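Long-range contact in Agap007691-pb (Anopheles gambiae, PDB 5C98), which is of unknown specific function but belongs to the serpin family, whose members generally inhibit serine proteases: residues F100-E105 and A137-S142. Sequence-based numbering, arbitrary orientation. Where two conformers were deposited one is given.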
loop_
_atom_site.group_PDB
_atom_site.type_symbol
_atom_site.label_atom_id
_atom_site.label_comp_id
_atom_site.label_asym_id
_atom_site.label_seq_id
_atom_site.Cartn_x
_atom_site.Cartn_y
_atom_site.Cartn_z
ATOM N N PHE A 100 11.054 -3.741 7.517
ATOM C CA PHE A 100 11.627 -4.323 8.721
ATOM C C PHE A 100 11.849 -5.791 8.412
ATOM O O PHE A 100 11.015 -6.429 7.748
ATOM C CB PHE A 100 10.638 -4.134 9.868
ATOM C CG PHE A 100 11.125 -4.597 11.194
ATOM C CD1 PHE A 100 12.008 -3.815 11.909
ATOM C CD2 PHE A 100 10.706 -5.805 11.737
ATOM C CE1 PHE A 100 12.492 -4.220 13.157
ATOM C CE2 PHE A 100 11.171 -6.212 12.985
ATOM C CZ PHE A 100 12.080 -5.437 13.688
ATOM N N VAL A 101 12.967 -6.317 8.869
ATOM C CA VAL A 101 13.361 -7.680 8.561
ATOM C C VAL A 101 13.635 -8.409 9.861
ATOM O O VAL A 101 14.368 -7.899 10.722
ATOM C CB VAL A 101 14.615 -7.704 7.672
ATOM C CG1 VAL A 101 14.997 -9.106 7.287
ATOM C CG2 VAL A 101 14.430 -6.835 6.440
ATOM N N LEU A 102 13.063 -9.608 9.999
ATOM C CA LEU A 102 13.448 -10.529 11.058
ATOM C C LEU A 102 14.353 -11.610 10.491
ATOM O O LEU A 102 14.092 -12.160 9.425
ATOM C CB LEU A 102 12.241 -11.225 11.685
ATOM C CG LEU A 102 11.235 -10.371 12.443
ATOM C CD1 LEU A 102 10.064 -11.234 12.871
ATOM C CD2 LEU A 102 11.917 -9.748 13.651
ATOM N N VAL A 103 15.424 -11.907 11.212
ATOM C CA VAL A 103 16.307 -13.022 10.895
ATOM C C VAL A 103 16.464 -13.878 12.144
ATOM O O VAL A 103 16.463 -13.376 13.277
ATOM C CB VAL A 103 17.697 -12.575 10.379
ATOM C CG1 VAL A 103 17.589 -11.911 9.018
ATOM C CG2 VAL A 103 18.390 -11.661 11.382
ATOM N N GLU A 104 16.595 -15.185 11.933
ATOM C CA GLU A 104 16.839 -16.099 13.051
ATOM C C GLU A 104 18.178 -15.788 13.712
ATOM O O GLU A 104 19.238 -15.851 13.078
ATOM C CB GLU A 104 16.812 -17.550 12.554
ATOM C CG GLU A 104 17.318 -18.611 13.546
ATOM C CD GLU A 104 16.674 -18.539 14.924
ATOM O OE1 GLU A 104 15.437 -18.353 15.002
ATOM O OE2 GLU A 104 17.427 -18.675 15.919
ATOM N N GLU A 105 18.132 -15.500 15.011
ATOM C CA GLU A 105 19.300 -14.987 15.718
ATOM C C GLU A 105 20.426 -16.005 15.848
ATOM O O GLU A 105 21.577 -15.603 16.029
ATOM C CB GLU A 105 18.904 -14.501 17.112
ATOM C CG GLU A 105 18.396 -15.594 18.075
ATOM C CD GLU A 105 17.866 -15.021 19.383
ATOM O OE1 GLU A 105 17.747 -13.785 19.492
ATOM O OE2 GLU A 105 17.565 -15.814 20.304
ATOM N N ALA A 137 6.928 -11.434 17.278
ATOM C CA ALA A 137 5.883 -10.455 16.996
ATOM C C ALA A 137 6.132 -9.139 17.724
ATOM O O ALA A 137 5.873 -8.057 17.172
ATOM C CB ALA A 137 4.508 -11.028 17.338
ATOM N N LEU A 138 6.666 -9.204 18.949
ATOM C CA LEU A 138 6.913 -7.981 19.699
ATOM C C LEU A 138 7.956 -7.108 19.010
ATOM O O LEU A 138 7.835 -5.877 19.006
ATOM C CB LEU A 138 7.350 -8.313 21.126
ATOM C CG LEU A 138 7.515 -7.077 22.016
ATOM C CD1 LEU A 138 6.213 -6.321 22.146
ATOM C CD2 LEU A 138 8.037 -7.479 23.391
ATOM N N ALA A 139 8.980 -7.712 18.418
ATOM C CA ALA A 139 9.979 -6.912 17.722
ATOM C C ALA A 139 9.344 -6.120 16.595
ATOM O O ALA A 139 9.633 -4.930 16.415
ATOM C CB ALA A 139 11.096 -7.820 17.197
ATOM N N VAL A 140 8.464 -6.759 15.823
ATOM C CA VAL A 140 7.809 -6.073 14.716
ATOM C C VAL A 140 6.884 -4.985 15.240
ATOM O O VAL A 140 6.928 -3.827 14.796
ATOM C CB VAL A 140 7.025 -7.081 13.853
ATOM C CG1 VAL A 140 6.322 -6.352 12.686
ATOM C CG2 VAL A 140 7.968 -8.174 13.332
ATOM N N ASN A 141 6.015 -5.344 16.172
ATOM C CA ASN A 141 5.007 -4.393 16.637
ATOM C C ASN A 141 5.649 -3.193 17.320
ATOM O O ASN A 141 5.190 -2.059 17.129
ATOM C CB ASN A 141 4.007 -5.079 17.556
ATOM C CG ASN A 141 3.108 -6.032 16.810
ATOM O OD1 ASN A 141 2.814 -5.821 15.630
ATOM N ND2 ASN A 141 2.695 -7.104 17.473
ATOM N N SER A 142 6.717 -3.417 18.107
ATOM C CA SER A 142 7.370 -2.300 18.776
ATOM C C SER A 142 8.068 -1.382 17.778
ATOM O O SER A 142 8.048 -0.155 17.953
ATOM C CB SER A 142 8.319 -2.793 19.874
ATOM O OG SER A 142 9.421 -3.507 19.356
#
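Leu138 O, on the helical turn that sets Ala139 and Val140 against Phe100 and Leu102, accepts Ser142 N at 2.8 Å and, less certainly because the serine has two deposited conformers, Ser142 OG at 2.9 Å, the two donors lying on opposite faces of the carbonyl plane in that conformer. The contact itself is largely apolar and illustrates how a helix rests on a sheet. Val140 CG2 is its hub, meeting Leu102 CD1 at 3.7 Å and Phe100 CE2 at 3.8 Å; the leucine side chain runs roughly perpendicular to the valine's, whereas the phenylalanine comes in at a slant. Phe100 extends its ring to the helix because chi1 (-176°) sets CG opposite the backbone N, which brings CZ to 3.7 Å from Ala139 O. The other leucine branch, CD2, touches Ala139 CB at 4.1 Å. The axes of strand segment 100-104 and helix segment 137-142 run nearly antiparallel, 9.5 Å apart at their closest. Phe143, stacked on Phe100, and Phe172 of strand 169-177, against Val140 and Leu102, extend this buried layer. The topology is that of serpin helix F lying over sheet A. With no hydrogen bond between the segments, their fit probably depends mainly on shape and on the exclusion of water.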